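Local coordinates for protein LbaCas13a H328A (C2c2) (Lachnospiraceae bacterium NK4A179, PDB 5WLH) that binds pre-crRNA and, as an RNA-guided CRISPR-Cas13a nuclease, probably processes it and cleaves RNA once activated by a matching target, at residues T562-F567 and V589-D594; K580-A583 and D587-D590; T593-V598 and E622-M627. One frame throughout, in Å; residues are numbered along the deposited sequence.

Contact 1. Residues T562-F567 and V589-D594; sequences TILQYF and VDFLTD
The ring of Phe591 meets Leu564 at its edge, where Leu564 CD2 lies near the ring plane and 4.4 Å from Phe591 CE2. Ile563 comes at the same ring obliquely, placing its terminal CD1 3.8 Å from Phe591 CD2. Its other branch keeps pace further along: Ile563 CG2 lies 3.9 Å from Phe591 CE2 and 4.0 Å from Phe591 CZ, and the two side chains run alongside each other, pointing opposite ways. The phenyl group reaches its neighbour because Phe591 CG is anti to its own backbone nitrogen (chi1 -173°). This is helix-to-helix core packing, in which the short helix 559-564 lies against helix 588-602. The latter runs just ahead of an R-X4-H sequence of the kind that marks HEPN nuclease domains, consistent with a place in the HEPN1 domain. Ile563 CD1 also lies against the start of Leu592, near Leu592 N and 3.9 Å from Leu592 CB, while the leucine itself rests on Leu513 and Thr517 of helix 486-517. Within 562-567, the edge of the Tyr566 ring meets Ile563 O in the ring plane. Leu623 and Met627 of helix 621-632 add further cover to Phe591.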
# COMPACT_ATOMS: atom_id res chain seq x y z
N THR A 562 3.65 30.26 -20.23
CA THR A 562 3.44 28.82 -20.10
C THR A 562 3.56 28.38 -18.64
O THR A 562 2.70 27.65 -18.13
CB THR A 562 4.43 28.06 -20.98
OG1 THR A 562 4.32 28.54 -22.32
CG2 THR A 562 4.14 26.56 -20.95
N ILE A 563 4.61 28.84 -17.95
CA ILE A 563 4.76 28.51 -16.53
C ILE A 563 3.54 28.96 -15.74
O ILE A 563 3.03 28.24 -14.88
CB ILE A 563 6.04 29.15 -15.96
CG1 ILE A 563 7.30 28.54 -16.59
CG2 ILE A 563 6.06 29.04 -14.46
CD1 ILE A 563 8.55 29.38 -16.32
N LEU A 564 3.05 30.17 -16.03
CA LEU A 564 1.98 30.71 -15.22
C LEU A 564 0.64 30.02 -15.46
O LEU A 564 -0.31 30.26 -14.70
CB LEU A 564 1.87 32.23 -15.45
CG LEU A 564 3.05 33.05 -14.92
CD1 LEU A 564 2.92 34.55 -15.26
CD2 LEU A 564 3.15 32.87 -13.42
N GLN A 565 0.52 29.17 -16.49
CA GLN A 565 -0.67 28.32 -16.60
C GLN A 565 -0.86 27.48 -15.34
O GLN A 565 -1.99 27.21 -14.92
CB GLN A 565 -0.56 27.39 -17.81
CG GLN A 565 -0.67 28.07 -19.16
CD GLN A 565 -0.43 27.12 -20.32
OE1 GLN A 565 -0.75 25.95 -20.25
NE2 GLN A 565 0.13 27.65 -21.40
N TYR A 566 0.25 27.05 -14.73
CA TYR A 566 0.23 26.26 -13.50
C TYR A 566 0.03 27.10 -12.26
O TYR A 566 -0.19 26.54 -11.17
CB TYR A 566 1.52 25.46 -13.41
CG TYR A 566 1.58 24.46 -14.52
CD1 TYR A 566 0.97 23.23 -14.38
CD2 TYR A 566 2.20 24.77 -15.73
CE1 TYR A 566 0.97 22.32 -15.40
CE2 TYR A 566 2.22 23.85 -16.76
CZ TYR A 566 1.59 22.62 -16.59
OH TYR A 566 1.60 21.69 -17.60
N PHE A 567 0.10 28.42 -12.39
CA PHE A 567 -0.25 29.35 -11.33
C PHE A 567 -1.55 30.07 -11.67
O PHE A 567 -1.74 31.24 -11.33
CB PHE A 567 0.89 30.34 -11.09
CG PHE A 567 2.15 29.70 -10.53
CD1 PHE A 567 2.32 29.56 -9.16
CD2 PHE A 567 3.14 29.24 -11.38
CE1 PHE A 567 3.47 28.97 -8.65
CE2 PHE A 567 4.29 28.64 -10.87
CZ PHE A 567 4.46 28.51 -9.51
N VAL A 589 13.99 32.05 -18.38
CA VAL A 589 14.70 30.78 -18.27
C VAL A 589 15.20 30.56 -16.84
O VAL A 589 15.19 29.44 -16.33
CB VAL A 589 15.86 30.73 -19.28
CG1 VAL A 589 16.64 29.46 -19.11
CG2 VAL A 589 15.31 30.83 -20.71
N ASP A 590 15.64 31.63 -16.17
CA ASP A 590 16.02 31.50 -14.77
C ASP A 590 14.80 31.29 -13.88
O ASP A 590 14.90 30.64 -12.84
CB ASP A 590 16.80 32.74 -14.32
CG ASP A 590 17.97 33.04 -15.23
OD1 ASP A 590 19.03 32.38 -15.09
OD2 ASP A 590 17.83 33.92 -16.10
N PHE A 591 13.66 31.84 -14.29
CA PHE A 591 12.40 31.54 -13.62
C PHE A 591 12.10 30.05 -13.66
O PHE A 591 11.85 29.42 -12.62
CB PHE A 591 11.28 32.35 -14.28
CG PHE A 591 9.96 32.26 -13.57
CD1 PHE A 591 9.88 31.90 -12.23
CD2 PHE A 591 8.78 32.56 -14.24
CE1 PHE A 591 8.66 31.83 -11.59
CE2 PHE A 591 7.55 32.50 -13.60
CZ PHE A 591 7.50 32.12 -12.27
N LEU A 592 12.14 29.46 -14.86
CA LEU A 592 11.97 28.01 -15.01
C LEU A 592 13.00 27.24 -14.19
O LEU A 592 12.67 26.24 -13.54
CB LEU A 592 12.07 27.62 -16.48
CG LEU A 592 12.01 26.12 -16.77
CD1 LEU A 592 10.65 25.62 -16.31
CD2 LEU A 592 12.22 25.86 -18.25
N THR A 593 14.25 27.70 -14.21
CA THR A 593 15.32 27.01 -13.51
C THR A 593 15.12 27.06 -12.01
O THR A 593 15.41 26.09 -11.30
CB THR A 593 16.67 27.63 -13.91
OG1 THR A 593 17.03 27.15 -15.21
CG2 THR A 593 17.76 27.24 -12.92
N ASP A 594 14.60 28.18 -11.50
CA ASP A 594 14.38 28.27 -10.07
C ASP A 594 13.26 27.32 -9.62
O ASP A 594 13.40 26.64 -8.60
CB ASP A 594 14.06 29.71 -9.68
CG ASP A 594 15.32 30.49 -9.34
OD1 ASP A 594 16.43 29.92 -9.41
OD2 ASP A 594 15.18 31.67 -9.00

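Contact 2. Residues K580-A583 and D587-D590; sequences KYLA and DDVD
Leu582 and Asp587 bring their CA atoms within 5.6 Å of each other, where the chain leaves the weakly bonded turn of helix 578-581 and turns through a short loop into helix 588-602. The start of that second helix is a capping box. Asp587 sits at the N-cap, and its OD1 takes Val589 N at 2.9 Å from above the carboxylate plane, with a weak bond from Asp590 N besides. In return Asp587 N gives a nearly straight bond of 2.7 Å to Asp590 OD2, an oxygen that also pairs with Lys533. Across the bend, Leu582 does all the touching: with CG anti to the carbonyl carbon (chi1 -56°), its CD2 methyl comes 3.3 Å from Asp587 O, and it stands 4.4 Å from Asp590 CB. Cutting Leu582 back to an alanine removes both methyls, and would probably uncover Asp587 O on this side and open a gap between the loop and the first turn of the helix. The leucine side chain as a whole crosses that of Asp588, whose carboxylate makes a salt bridge to Arg560, at about a right angle, and Leu582 CD1 ends 4.1 Å from Asp588 OD1.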
# COMPACT_ATOMS: atom_id res chain seq x y z
N LYS A 580 11.42 42.83 -10.75
CA LYS A 580 12.11 43.04 -9.48
C LYS A 580 12.90 41.80 -9.08
O LYS A 580 13.99 41.92 -8.51
CB LYS A 580 11.10 43.41 -8.39
CG LYS A 580 11.67 43.33 -6.98
CD LYS A 580 10.70 43.76 -5.90
CE LYS A 580 11.40 43.73 -4.53
NZ LYS A 580 10.71 44.53 -3.47
N TYR A 581 12.40 40.61 -9.41
CA TYR A 581 13.05 39.37 -9.03
C TYR A 581 13.93 38.78 -10.13
O TYR A 581 14.91 38.10 -9.82
CB TYR A 581 11.99 38.34 -8.62
CG TYR A 581 11.07 38.87 -7.56
CD1 TYR A 581 11.48 38.95 -6.23
CD2 TYR A 581 9.81 39.34 -7.88
CE1 TYR A 581 10.65 39.47 -5.26
CE2 TYR A 581 8.97 39.85 -6.92
CZ TYR A 581 9.39 39.91 -5.61
OH TYR A 581 8.55 40.43 -4.66
N LEU A 582 13.61 39.03 -11.39
CA LEU A 582 14.46 38.61 -12.50
C LEU A 582 15.28 39.80 -13.01
O LEU A 582 15.20 40.21 -14.17
CB LEU A 582 13.62 37.99 -13.60
CG LEU A 582 12.77 36.83 -13.06
CD1 LEU A 582 11.51 36.63 -13.88
CD2 LEU A 582 13.62 35.57 -13.03
N ALA A 583 16.06 40.36 -12.09
CA ALA A 583 16.92 41.50 -12.37
C ALA A 583 18.30 41.02 -12.81
O ALA A 583 18.65 39.84 -12.71
CB ALA A 583 17.03 42.40 -11.13
N ASP A 587 16.22 36.07 -16.63
CA ASP A 587 15.01 36.16 -17.45
C ASP A 587 14.09 34.99 -17.12
O ASP A 587 14.20 34.34 -16.07
CB ASP A 587 15.37 36.22 -18.94
CG ASP A 587 16.10 34.97 -19.43
OD1 ASP A 587 16.15 33.95 -18.72
OD2 ASP A 587 16.64 35.01 -20.56
N ASP A 588 13.19 34.66 -18.04
CA ASP A 588 12.20 33.62 -17.77
C ASP A 588 12.82 32.23 -17.76
O ASP A 588 12.24 31.31 -17.17
CB ASP A 588 11.07 33.71 -18.79
CG ASP A 588 10.22 34.96 -18.58
OD1 ASP A 588 9.93 35.30 -17.41
OD2 ASP A 588 9.84 35.61 -19.58
N VAL A 589 13.99 32.05 -18.38
CA VAL A 589 14.70 30.78 -18.27
C VAL A 589 15.20 30.56 -16.84
O VAL A 589 15.19 29.44 -16.33
CB VAL A 589 15.86 30.73 -19.28
CG1 VAL A 589 16.64 29.46 -19.11
CG2 VAL A 589 15.31 30.83 -20.71
N ASP A 590 15.64 31.63 -16.17
CA ASP A 590 16.02 31.50 -14.77
C ASP A 590 14.80 31.29 -13.88
O ASP A 590 14.90 30.64 -12.84
CB ASP A 590 16.80 32.74 -14.32
CG ASP A 590 17.97 33.04 -15.23
OD1 ASP A 590 19.03 32.38 -15.09
OD2 ASP A 590 17.83 33.92 -16.10

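Contact 3. Residues T593-V598 and E622-M627; sequences TDLKDV and ELISAM
Leu595 and Ile624 meet methyl to methyl, with Leu595 CD2 3.6 Å from Ile624 CD1. This is the heart of a small helix-helix interface between helices 588-602 and 621-632. It probably belongs to the HEPN1 domain, since the loop joining the two helices begins with the family's R-X4-H sequence. The backbones come nearest at the same pair, where Leu595 CA and Ile624 CA are 8.2 Å apart, and the two side chains cross at a slant. Ile624 serves both of its partners with one arm. Its CG1 is anti to the carbonyl carbon (chi1 -55°), and the further turn about CG1 (chi2 -61°) carries CD1 to the leucine, while Ile624 CG1 itself rests 4.2 Å from Val598 CG2. Leu595 and Val598 are one helical turn apart, so the isoleucine engages two successive positions on one flank of the neighbouring helix.

Around this apolar centre stands a second shell. Trp619, in the preceding loop, touches both Val598 and Ile624, and Ile908 of helix 901-911 lies against Leu595 and Val598. Gln904, from the same helix, reaches Ile624. At the beginning of helix 621-632, Asn620 links the two sides: its OD1 accepts from Leu623 N, while its own backbone nitrogen makes a weak hydrogen bond to Asp594 OD2.

Further round helix 588-602, the buried Lys596 has its ammonium group held within its own helix and from outside. It gives a hydrogen bond to the backbone oxygen of Leu530 and forms a salt bridge with its neighbour Asp597, which probably steadies both charges. In that bridge Lys596 NZ approaches Asp597 OD1 nearly in line with the C-O bond, at 3.2 Å.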
# COMPACT_ATOMS: atom_id res chain seq x y z
N THR A 593 14.25 27.70 -14.21
CA THR A 593 15.32 27.01 -13.51
C THR A 593 15.12 27.06 -12.01
O THR A 593 15.41 26.09 -11.30
CB THR A 593 16.67 27.63 -13.91
OG1 THR A 593 17.03 27.15 -15.21
CG2 THR A 593 17.76 27.24 -12.92
N ASP A 594 14.60 28.18 -11.50
CA ASP A 594 14.38 28.27 -10.07
C ASP A 594 13.26 27.32 -9.62
O ASP A 594 13.40 26.64 -8.60
CB ASP A 594 14.06 29.71 -9.68
CG ASP A 594 15.32 30.49 -9.34
OD1 ASP A 594 16.43 29.92 -9.41
OD2 ASP A 594 15.18 31.67 -9.00
N LEU A 595 12.17 27.26 -10.37
CA LEU A 595 11.11 26.32 -10.04
C LEU A 595 11.60 24.88 -10.11
O LEU A 595 11.28 24.05 -9.24
CB LEU A 595 9.92 26.52 -10.97
CG LEU A 595 9.19 27.85 -10.82
CD1 LEU A 595 8.15 27.93 -11.91
CD2 LEU A 595 8.55 28.00 -9.45
N LYS A 596 12.37 24.55 -11.15
CA LYS A 596 13.01 23.25 -11.26
C LYS A 596 13.89 22.96 -10.05
O LYS A 596 13.89 21.85 -9.52
CB LYS A 596 13.85 23.19 -12.54
CG LYS A 596 14.61 21.91 -12.76
CD LYS A 596 15.61 22.05 -13.90
CE LYS A 596 16.83 22.89 -13.50
NZ LYS A 596 17.75 22.22 -12.53
N ASP A 597 14.65 23.97 -9.59
CA ASP A 597 15.50 23.79 -8.42
C ASP A 597 14.70 23.57 -7.14
O ASP A 597 15.14 22.83 -6.26
CB ASP A 597 16.40 25.01 -8.23
CG ASP A 597 17.51 25.08 -9.25
OD1 ASP A 597 17.74 24.08 -9.96
OD2 ASP A 597 18.14 26.17 -9.34
N VAL A 598 13.57 24.27 -6.97
CA VAL A 598 12.75 24.01 -5.80
C VAL A 598 12.33 22.56 -5.77
O VAL A 598 12.46 21.87 -4.76
CB VAL A 598 11.52 24.93 -5.76
CG1 VAL A 598 10.69 24.58 -4.53
CG2 VAL A 598 11.94 26.39 -5.73
N GLU A 622 13.00 34.93 -2.44
CA GLU A 622 12.11 36.09 -2.42
C GLU A 622 11.06 35.98 -3.51
O GLU A 622 9.90 36.34 -3.30
CB GLU A 622 12.93 37.38 -2.58
CG GLU A 622 13.80 37.69 -1.36
CD GLU A 622 15.05 36.82 -1.27
OE1 GLU A 622 15.63 36.47 -2.33
OE2 GLU A 622 15.46 36.48 -0.14
N LEU A 623 11.45 35.49 -4.69
CA LEU A 623 10.48 35.33 -5.77
C LEU A 623 9.40 34.32 -5.39
O LEU A 623 8.20 34.61 -5.46
CB LEU A 623 11.20 34.92 -7.05
CG LEU A 623 10.33 34.44 -8.22
CD1 LEU A 623 9.31 35.48 -8.67
CD2 LEU A 623 11.22 34.00 -9.37
N ILE A 624 9.81 33.12 -4.98
CA ILE A 624 8.85 32.07 -4.63
C ILE A 624 7.95 32.54 -3.49
O ILE A 624 6.72 32.35 -3.53
CB ILE A 624 9.59 30.76 -4.27
CG1 ILE A 624 10.53 30.34 -5.40
CG2 ILE A 624 8.57 29.65 -3.96
CD1 ILE A 624 9.82 30.05 -6.72
N SER A 625 8.53 33.17 -2.47
CA SER A 625 7.74 33.67 -1.35
C SER A 625 6.75 34.73 -1.80
O SER A 625 5.61 34.76 -1.32
CB SER A 625 8.68 34.24 -0.28
OG SER A 625 7.94 35.03 0.64
N ALA A 626 7.16 35.62 -2.70
CA ALA A 626 6.24 36.64 -3.20
C ALA A 626 5.15 36.02 -4.05
O ALA A 626 4.01 36.51 -4.05
CB ALA A 626 7.00 37.70 -4.00
N MET A 627 5.47 34.96 -4.79
CA MET A 627 4.43 34.27 -5.55
C MET A 627 3.44 33.59 -4.62
O MET A 627 2.22 33.62 -4.87
CB MET A 627 5.05 33.26 -6.49
CG MET A 627 5.69 33.88 -7.72
SD MET A 627 6.38 32.65 -8.83
CE MET A 627 4.93 32.10 -9.74

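How the contacts relate
Helix 588-602 takes part in all three contacts, whose centres lie only 9 to 10 Å apart. Contact 2 uses the start of the helix and shares Val589 and Asp590 with contact 1, which in turn shares Thr593 and Asp594 with contact 3. Along the chain helix 559-564 comes first, then helix 578-581, then the shared helix, and helix 621-632 last. The contacts also touch one another: Ile563 CG2 lies 3.5 Å from Leu595 CD1, and Met627 CE 3.6 Å from Phe567 CE1. The principle illustrated is that successive short elements pack one after another along a single helix, here probably in HEPN1, next to its R-X4-H sequence.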